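Local coordinates for oligopeptide-binding protein oppA (Lactococcus lactis, PDB 3DRF) that captures oligopeptides outside the cell, in a large cavity between closing lobes, for uptake through the OppABCDF ABC transporter, at residues Y301-Y306 and I537-M542; A339-E344 and I430-K435. One frame throughout, in Å; residues are numbered along the deposited sequence.

Contact 1 of 2, residues Y301-Y306 and I537-M542; sequences YISLMY and IPTNFM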
ATOM      1  N   TYR A 301      -3.520  -5.358   5.976  1.00 10.34           N
ATOM      2  CA  TYR A 301      -2.179  -5.775   5.467  1.00  9.16           C
ATOM      3  C   TYR A 301      -2.234  -7.118   4.777  1.00  8.69           C
ATOM      4  O   TYR A 301      -2.946  -7.996   5.177  1.00  9.16           O
ATOM      5  CB  TYR A 301      -1.214  -5.877   6.680  1.00  9.52           C
ATOM      6  CG  TYR A 301       0.213  -6.408   6.419  1.00  9.65           C
ATOM      7  CD1 TYR A 301       1.254  -5.553   6.203  1.00 11.11           C
ATOM      8  CD2 TYR A 301       0.480  -7.769   6.423  1.00 10.56           C
ATOM      9  CE1 TYR A 301       2.561  -6.059   6.041  1.00 11.15           C
ATOM     10  CE2 TYR A 301       1.728  -8.257   6.243  1.00 11.44           C
ATOM     11  CZ  TYR A 301       2.754  -7.394   6.053  1.00 11.47           C
ATOM     12  OH  TYR A 301       4.026  -7.863   5.893  1.00 15.24           O
ATOM     13  N   ILE A 302      -1.367  -7.243   3.773  1.00  8.07           N
ATOM     14  CA  ILE A 302      -1.056  -8.542   3.176  1.00  8.83           C
ATOM     15  C   ILE A 302       0.381  -8.500   2.747  1.00  8.28           C
ATOM     16  O   ILE A 302       0.885  -7.513   2.210  1.00  9.20           O
ATOM     17  CB  ILE A 302      -1.992  -8.868   1.940  1.00  9.58           C
ATOM     18  CG1 ILE A 302      -1.780 -10.272   1.346  1.00 12.20           C
ATOM     19  CG2 ILE A 302      -1.856  -7.850   0.770  1.00 10.46           C
ATOM     20  CD1 ILE A 302      -2.146 -11.348   2.281  1.00 13.93           C
ATOM     21  N   SER A 303       1.060  -9.608   2.992  1.00  8.10           N
ATOM     22  CA  SER A 303       2.332  -9.917   2.305  1.00  7.51           C
ATOM     23  C   SER A 303       2.132 -11.083   1.319  1.00  7.20           C
ATOM     24  O   SER A 303       1.330 -11.905   1.531  1.00  7.15           O
ATOM     25  CB  SER A 303       3.507 -10.166   3.250  1.00  8.12           C
ATOM     26  OG  SER A 303       3.236 -11.331   4.056  1.00  8.98           O
ATOM     27  N   LEU A 304       2.940 -11.071   0.275  1.00  6.97           N
ATOM     28  CA  LEU A 304       2.781 -11.997  -0.835  1.00  6.87           C
ATOM     29  C   LEU A 304       4.062 -12.115  -1.616  1.00  6.31           C
ATOM     30  O   LEU A 304       4.858 -11.261  -1.653  1.00  6.91           O
ATOM     31  CB  LEU A 304       1.589 -11.598  -1.753  1.00  8.07           C
ATOM     32  CG  LEU A 304       1.844 -10.367  -2.621  1.00  8.86           C
ATOM     33  CD1 LEU A 304       0.678 -10.299  -3.622  1.00 11.36           C
ATOM     34  CD2 LEU A 304       1.923  -9.032  -1.783  1.00 11.42           C
ATOM     35  N   MET A 305       4.209 -13.288  -2.186  1.00  6.72           N
ATOM     36  CA  MET A 305       5.315 -13.563  -3.057  1.00  6.34           C
ATOM     37  C   MET A 305       4.882 -13.354  -4.535  1.00  6.43           C
ATOM     38  O   MET A 305       3.902 -13.867  -4.994  1.00  7.20           O
ATOM     39  CB  MET A 305       5.736 -15.036  -2.825  1.00  7.09           C
ATOM     40  CG  MET A 305       6.963 -15.473  -3.676  1.00  7.27           C
ATOM     41  SD  MET A 305       7.714 -17.049  -3.087  1.00  8.23           S
ATOM     42  CE  MET A 305       6.332 -18.208  -3.386  1.00  9.27           C
ATOM     43  N   TYR A 306       5.669 -12.581  -5.261  1.00  6.02           N
ATOM     44  CA  TYR A 306       5.440 -12.250  -6.669  1.00  6.46           C
ATOM     45  C   TYR A 306       6.355 -13.032  -7.588  1.00  6.11           C
ATOM     46  O   TYR A 306       7.515 -13.219  -7.279  1.00  6.83           O
ATOM     47  CB  TYR A 306       5.798 -10.767  -6.922  1.00  6.88           C
ATOM     48  CG  TYR A 306       4.754  -9.769  -6.423  1.00  6.21           C
ATOM     49  CD1 TYR A 306       3.723  -9.292  -7.272  1.00  5.96           C
ATOM     50  CD2 TYR A 306       4.768  -9.306  -5.130  1.00  7.59           C
ATOM     51  CE1 TYR A 306       2.773  -8.371  -6.850  1.00  6.62           C
ATOM     52  CE2 TYR A 306       3.819  -8.370  -4.702  1.00  9.18           C
ATOM     53  CZ  TYR A 306       2.845  -7.922  -5.562  1.00  7.71           C
ATOM     54  OH  TYR A 306       1.914  -7.027  -5.074  1.00  9.69           O
ATOM     55  N   ILE A 537       1.571 -15.555  -4.657  1.00  6.31           N
ATOM     56  CA  ILE A 537       1.264 -16.497  -3.577  1.00  6.81           C
ATOM     57  C   ILE A 537       1.101 -15.673  -2.263  1.00  7.05           C
ATOM     58  O   ILE A 537       1.963 -14.999  -1.839  1.00  7.32           O
ATOM     59  CB  ILE A 537       2.430 -17.517  -3.369  1.00  6.88           C
ATOM     60  CG1 ILE A 537       2.842 -18.264  -4.681  1.00  7.60           C
ATOM     61  CG2 ILE A 537       2.082 -18.523  -2.245  1.00  7.65           C
ATOM     62  CD1 ILE A 537       1.726 -19.166  -5.280  1.00  9.03           C
ATOM     63  N   PRO A 538      -0.072 -15.806  -1.626  1.00  7.15           N
ATOM     64  CA  PRO A 538      -0.288 -15.058  -0.367  1.00  7.20           C
ATOM     65  C   PRO A 538       0.705 -15.570   0.684  1.00  6.84           C
ATOM     66  O   PRO A 538       0.934 -16.737   0.767  1.00  8.79           O
ATOM     67  CB  PRO A 538      -1.715 -15.425   0.048  1.00  7.70           C
ATOM     68  CG  PRO A 538      -2.376 -15.923  -1.241  1.00  8.09           C
ATOM     69  CD  PRO A 538      -1.270 -16.601  -2.000  1.00  8.06           C
ATOM     70  N   THR A 539       1.233 -14.705   1.495  1.00  6.58           N
ATOM     71  CA  THR A 539       2.213 -15.099   2.551  1.00  6.89           C
ATOM     72  C   THR A 539       1.584 -14.998   3.961  1.00  7.08           C
ATOM     73  O   THR A 539       1.232 -15.957   4.534  1.00  7.26           O
ATOM     74  CB  THR A 539       3.539 -14.303   2.379  1.00  6.82           C
ATOM     75  OG1 THR A 539       3.981 -14.508   1.037  1.00  7.45           O
ATOM     76  CG2 THR A 539       4.600 -14.847   3.359  1.00  8.24           C
ATOM     77  N   ASN A 540       1.481 -13.778   4.463  1.00  7.17           N
ATOM     78  CA  ASN A 540       0.945 -13.509   5.830  1.00  7.67           C
ATOM     79  C   ASN A 540      -0.159 -12.437   5.954  1.00  7.69           C
ATOM     80  O   ASN A 540      -0.221 -11.472   5.227  1.00  7.95           O
ATOM     81  CB  ASN A 540       2.066 -13.067   6.766  1.00  8.26           C
ATOM     82  CG  ASN A 540       2.978 -14.201   7.189  1.00 10.08           C
ATOM     83  OD1 ASN A 540       4.155 -14.048   7.208  1.00 15.41           O
ATOM     84  ND2 ASN A 540       2.431 -15.248   7.518  1.00  8.79           N
ATOM     85  N   PHE A 541      -1.019 -12.688   6.935  1.00  7.42           N
ATOM     86  CA  PHE A 541      -1.846 -11.687   7.591  1.00  7.83           C
ATOM     87  C   PHE A 541      -1.135 -11.339   8.905  1.00  8.09           C
ATOM     88  O   PHE A 541      -0.324 -12.086   9.380  1.00  8.67           O
ATOM     89  CB  PHE A 541      -3.240 -12.243   7.900  1.00  8.56           C
ATOM     90  CG  PHE A 541      -4.018 -12.775   6.683  1.00  9.33           C
ATOM     91  CD1 PHE A 541      -4.049 -12.116   5.440  1.00  9.92           C
ATOM     92  CD2 PHE A 541      -4.762 -13.889   6.823  1.00 10.33           C
ATOM     93  CE1 PHE A 541      -4.824 -12.645   4.389  1.00 10.80           C
ATOM     94  CE2 PHE A 541      -5.513 -14.367   5.787  1.00 11.03           C
ATOM     95  CZ  PHE A 541      -5.525 -13.746   4.583  1.00 10.96           C
ATOM     96  N   MET A 542      -1.502 -10.196   9.464  1.00  9.36           N
ATOM     97  CA  MET A 542      -0.827  -9.699  10.659  1.00 11.08           C
ATOM     98  C   MET A 542      -1.718  -8.879  11.570  1.00 10.67           C
ATOM     99  O   MET A 542      -2.725  -8.355  11.171  1.00 10.27           O
ATOM    100  CB  MET A 542       0.372  -8.798  10.232  1.00 13.15           C
ATOM    101  CG  MET A 542       1.606  -8.777  11.139  1.00 17.62           C
ATOM    102  SD  MET A 542       2.974  -8.194  10.115  1.00 24.31           S
ATOM    103  CE  MET A 542       2.362  -6.633   9.610  1.00 22.53           C
TER
HETATM  104  O   HOH W   1      -3.365  -8.675   7.860  1.00  9.54           O
HETATM  105  O   HOH W   2       5.578 -11.997   5.396  1.00 17.26           O

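Contact 2 of 2, residues A339-E344 and I430-K435; sequences ARNVAE and IQQWKK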
ATOM      1  N   ALA A 339       6.267 -25.384  -1.542  1.00  7.38           N
ATOM      2  CA  ALA A 339       7.574 -25.771  -0.900  1.00  7.76           C
ATOM      3  C   ALA A 339       7.928 -24.858   0.295  1.00  7.43           C
ATOM      4  O   ALA A 339       8.686 -25.210   1.122  1.00  8.30           O
ATOM      5  CB  ALA A 339       8.678 -25.688  -1.929  1.00  7.95           C
ATOM      6  N   ARG A 340       7.393 -23.634   0.344  1.00  7.46           N
ATOM      7  CA  ARG A 340       7.719 -22.763   1.495  1.00  7.55           C
ATOM      8  C   ARG A 340       7.099 -23.314   2.795  1.00  7.67           C
ATOM      9  O   ARG A 340       6.113 -23.974   2.794  1.00  8.35           O
ATOM     10  CB  ARG A 340       7.218 -21.287   1.301  1.00  7.32           C
ATOM     11  CG  ARG A 340       7.986 -20.514   0.188  1.00  7.47           C
ATOM     12  CD  ARG A 340       7.755 -18.990   0.327  1.00  7.62           C
ATOM     13  NE  ARG A 340       6.328 -18.662   0.223  1.00  7.32           N
ATOM     14  CZ  ARG A 340       5.865 -17.439   0.436  1.00  7.57           C
ATOM     15  NH1 ARG A 340       4.594 -17.226   0.346  1.00  8.15           N
ATOM     16  NH2 ARG A 340       6.705 -16.467   0.739  1.00  7.86           N
ATOM     17  N   ASN A 341       7.793 -22.984   3.892  1.00  8.31           N
ATOM     18  CA  ASN A 341       7.356 -23.303   5.228  1.00  8.11           C
ATOM     19  C   ASN A 341       6.984 -22.049   6.036  1.00  8.04           C
ATOM     20  O   ASN A 341       7.561 -21.762   7.040  1.00  8.25           O
ATOM     21  CB  ASN A 341       8.464 -24.109   5.966  1.00  8.49           C
ATOM     22  CG  ASN A 341       9.794 -23.396   6.005  1.00  8.31           C
ATOM     23  OD1 ASN A 341      10.087 -22.561   5.251  1.00  8.33           O
ATOM     24  ND2 ASN A 341      10.613 -23.791   6.964  1.00  9.53           N
ATOM     25  N   VAL A 342       5.954 -21.354   5.562  1.00  7.78           N
ATOM     26  CA  VAL A 342       5.605 -20.060   6.138  1.00  7.85           C
ATOM     27  C   VAL A 342       5.133 -20.223   7.603  1.00  8.19           C
ATOM     28  O   VAL A 342       5.456 -19.432   8.417  1.00  7.34           O
ATOM     29  CB  VAL A 342       4.512 -19.361   5.275  1.00  7.57           C
ATOM     30  CG1 VAL A 342       4.074 -18.107   5.914  1.00  8.96           C
ATOM     31  CG2 VAL A 342       5.063 -19.105   3.876  1.00  8.54           C
ATOM     32  N   ALA A 343       4.367 -21.266   7.899  1.00  8.05           N
ATOM     33  CA  ALA A 343       3.903 -21.512   9.271  1.00  8.43           C
ATOM     34  C   ALA A 343       5.103 -21.748  10.221  1.00  8.50           C
ATOM     35  O   ALA A 343       5.143 -21.179  11.277  1.00  8.58           O
ATOM     36  CB  ALA A 343       2.913 -22.714   9.281  1.00  9.11           C
ATOM     37  N   GLU A 344       6.069 -22.562   9.810  1.00  8.83           N
ATOM     38  CA  GLU A 344       7.258 -22.761  10.635  1.00  9.60           C
ATOM     39  C   GLU A 344       8.001 -21.436  10.900  1.00  9.22           C
ATOM     40  O   GLU A 344       8.408 -21.177  11.980  1.00  9.21           O
ATOM     41  CB  GLU A 344       8.216 -23.762   9.975  1.00 10.61           C
ATOM     42  CG  GLU A 344       7.785 -25.206  10.009  1.00 13.31           C
ATOM     43  CD  GLU A 344       8.877 -26.150   9.583  1.00 15.63           C
ATOM     44  OE1 GLU A 344       9.900 -25.783   9.048  1.00 13.16           O
ATOM     45  OE2 GLU A 344       8.616 -27.316   9.870  1.00 20.27           O
ATOM     46  N   ILE A 430      15.291 -20.627   0.390  1.00  7.86           N
ATOM     47  CA  ILE A 430      16.220 -21.193  -0.584  1.00  8.56           C
ATOM     48  C   ILE A 430      16.468 -22.708  -0.307  1.00  8.56           C
ATOM     49  O   ILE A 430      16.489 -23.489  -1.216  1.00  8.73           O
ATOM     50  CB  ILE A 430      17.542 -20.360  -0.599  1.00  8.62           C
ATOM     51  CG1 ILE A 430      17.268 -19.002  -1.267  1.00  8.50           C
ATOM     52  CG2 ILE A 430      18.647 -21.100  -1.411  1.00  9.78           C
ATOM     53  CD1 ILE A 430      18.471 -17.983  -1.212  1.00 10.17           C
ATOM     54  N   GLN A 431      16.653 -23.043   0.955  1.00  9.15           N
ATOM     55  CA  GLN A 431      16.796 -24.420   1.399  1.00  9.55           C
ATOM     56  C   GLN A 431      15.544 -25.241   1.090  1.00  8.89           C
ATOM     57  O   GLN A 431      15.662 -26.318   0.625  1.00  8.94           O
ATOM     58  CB  GLN A 431      17.094 -24.435   2.909  1.00 10.33           C
ATOM     59  CG  GLN A 431      17.095 -25.810   3.538  1.00 13.44           C
ATOM     60  CD  GLN A 431      17.022 -25.790   5.063  1.00 16.20           C
ATOM     61  OE1 GLN A 431      16.914 -24.762   5.710  1.00 16.93           O
ATOM     62  NE2 GLN A 431      17.127 -26.981   5.634  1.00 18.02           N
ATOM     63  N   GLN A 432      14.344 -24.714   1.302  1.00  8.41           N
ATOM     64  CA  GLN A 432      13.145 -25.476   0.948  1.00  8.35           C
ATOM     65  C   GLN A 432      13.058 -25.700  -0.583  1.00  8.37           C
ATOM     66  O   GLN A 432      12.709 -26.760  -1.028  1.00  8.47           O
ATOM     67  CB  GLN A 432      11.842 -24.786   1.453  1.00  8.53           C
ATOM     68  CG  GLN A 432      11.816 -24.421   2.946  1.00  8.99           C
ATOM     69  CD  GLN A 432      12.241 -25.577   3.865  1.00  9.49           C
ATOM     70  OE1 GLN A 432      11.714 -26.641   3.802  1.00 10.00           O
ATOM     71  NE2 GLN A 432      13.194 -25.304   4.694  1.00 11.43           N
ATOM     72  N   TRP A 433      13.407 -24.689  -1.355  1.00  7.79           N
ATOM     73  CA  TRP A 433      13.370 -24.806  -2.796  1.00  8.24           C
ATOM     74  C   TRP A 433      14.405 -25.836  -3.331  1.00  8.51           C
ATOM     75  O   TRP A 433      14.128 -26.536  -4.239  1.00  8.43           O
ATOM     76  CB  TRP A 433      13.526 -23.379  -3.385  1.00  8.01           C
ATOM     77  CG  TRP A 433      12.232 -22.562  -3.163  1.00  8.27           C
ATOM     78  CD1 TRP A 433      10.999 -23.042  -3.131  1.00  8.26           C
ATOM     79  CD2 TRP A 433      12.131 -21.170  -2.868  1.00  6.89           C
ATOM     80  NE1 TRP A 433      10.087 -22.054  -2.883  1.00  7.15           N
ATOM     81  CE2 TRP A 433      10.763 -20.883  -2.718  1.00  7.26           C
ATOM     82  CE3 TRP A 433      13.052 -20.139  -2.760  1.00  6.94           C
ATOM     83  CZ2 TRP A 433      10.283 -19.593  -2.455  1.00  7.45           C
ATOM     84  CZ3 TRP A 433      12.578 -18.823  -2.473  1.00  6.95           C
ATOM     85  CH2 TRP A 433      11.204 -18.575  -2.305  1.00  7.00           C
ATOM     86  N   LYS A 434      15.551 -25.896  -2.679  1.00  8.81           N
ATOM     87  CA  LYS A 434      16.534 -26.942  -3.010  1.00  9.54           C
ATOM     88  C   LYS A 434      15.930 -28.351  -2.792  1.00  9.52           C
ATOM     89  O   LYS A 434      16.187 -29.227  -3.571  1.00  9.88           O
ATOM     90  CB  LYS A 434      17.804 -26.714  -2.203  1.00  9.99           C
ATOM     91  CG  LYS A 434      18.908 -27.771  -2.491  1.00 11.83           C
ATOM     92  CD  LYS A 434      20.189 -27.390  -1.762  1.00 14.25           C
ATOM     93  CE  LYS A 434      21.383 -28.343  -2.105  1.00 16.38           C
ATOM     94  NZ  LYS A 434      22.513 -28.113  -1.147  1.00 19.96           N
ATOM     95  N   LYS A 435      15.135 -28.527  -1.745  1.00 10.14           N
ATOM     96  CA  LYS A 435      14.443 -29.815  -1.515  1.00 10.98           C
ATOM     97  C   LYS A 435      13.563 -30.233  -2.682  1.00 10.81           C
ATOM     98  O   LYS A 435      13.354 -31.408  -2.876  1.00 13.11           O
ATOM     99  CB  LYS A 435      13.584 -29.816  -0.234  1.00 11.12           C
ATOM    100  CG  LYS A 435      14.344 -29.549   1.083  1.00 11.76           C
ATOM    101  CD  LYS A 435      13.336 -29.408   2.257  1.00 11.87           C
ATOM    102  CE  LYS A 435      14.019 -29.080   3.548  1.00 12.07           C
ATOM    103  NZ  LYS A 435      13.037 -29.004   4.597  1.00 12.70           N
TER

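Contact 1 of 2, residues Y301-Y306 and I537-M542
Met305 and Ile537 form an antiparallel hydrogen-bonded pair: Met305 N reaches Ile537 O at 2.8 Å, and Ile537 N returns the bond to Met305 O, both nearly straight and in the carbonyl plane. Leu304 and Pro538 follow as a non-hydrogen-bonded pair. The ladder then slips, because Thr539 and Asn540 both face Ser303 in a classic beta bulge. Ser303 O takes Thr539 N at 2.8 Å, tilted from the carbonyl plane, and only a weak bond from Asn540 N, while Ser303 N donates almost straight to Asn540 O (173° at the hydrogen). The hydroxyl gives Asn540 N a second, bent acceptor: with chi1 63° placing OG between the backbone N and the carbonyl carbon, Ser303 OG accepts Asn540 N at 3.0 Å. Two waters complete the polar pattern, one joining Tyr301 O to Met542 N, the other Ser303 OG to Asn540 OD1.

Among the apolar contacts, Met542 lies over one face of the Tyr301 ring. Its CE sits 3.5 Å from the centroid of the Tyr301 ring, 6° off the normal, a CH-pi contact, and its SD lies over the same face as a Met-aromatic contact. Ile302 CD1 meets Phe541 CE1 at 3.6 Å, the two side chains lying alongside each other; Met305 CE reaches Ile537 CG1 at 3.7 Å. Tyr301 OH bonds to the bound peptide's backbone and to Ser472. With the ring and hydroxyl gone, as in an alanine here, the Met542 methyl would probably lose its aromatic platform and the peptide backbone a polar partner.

The chemistry thus ties the sheet of a Venus fly-trap lobe to ligand recognition: the tyrosine hydroxyl makes one bond to peptide backbone, which need not depend on peptide side chains, while Met542 on the adjacent strand covers one ring face.

Contact 2 of 2, residues A339-E344 and I430-K435
Ala339 and Gln432 bring the two backbones to 5.9 Å between their CA atoms, where the turn leading into helix 342-349 runs past the last turns of helix 422-435. No hydrogen bond crosses between the segments; the contact is made by packing. Ala339 O rests against Gln432 CB at 3.2 Å, and the alanine CB touches the indole, 3.7 Å from Trp433 CD1. Trp433 carries the apolar part further with its six-membered ring: Arg340 CG lies 3.6 Å from Trp433 CZ2, and the arginine runs alongside the indole, its guanidinium plane only 11° from that of the ring. Beyond the two segments, the guanidinium makes a cation-pi contact with Tyr429 and a hydrogen bond to Thr539, while Trp433 NE1 donates to Ile336 O.

The centre of the contact lies about 26 Å from that of the chain, in the alpha/beta lobe: the break between helices 330-339 and 342-349 packs on helix 422-435, whose Trp433 ring touches Val440 and Met305 of the sheet.

Clear of the indole, two amides stack. Asn341 and Gln432 cross at about a right angle as side chains, yet their amide planes are only 29° apart, and Asn341 OD1 comes within 3.4 Å of Gln432 CG. A bend at chi2 (-49°) folds the Gln432 chain so that its amide sits beside that of Asn341. Neither amide bonds to the other. Asn341 ND2 donates to Glu344 OE1 at 3.0 Å, nearly in its own amide plane, and Asn341 OD1 receives Asn428 ND2. Gln432 OE1 in turn accepts Lys435 NZ at 2.8 Å, while Glu344 OE1 and Lys435 NZ, of opposite charge, stay 6.3 Å apart.

In the fold
After many earlier strands and helices, the chain from the N terminus reaches strand 292-307, which holds residues 301-306, then passes through helix 330-339 to the break before helix 342-349. Contact 2 closes the shorter loop when helix 422-435 packs on that break, with 85 residues between its segments. Contact 1 closes only after helix 516-533, when strand 536-549 returns beside strand 292-307, so the smaller loop lies wholly within the larger one. Their centres are 15 Å apart and they touch directly, bridged by Arg340 from contact 2 and Met305 from contact 1. Sheet and helices of one lobe are thereby tied together.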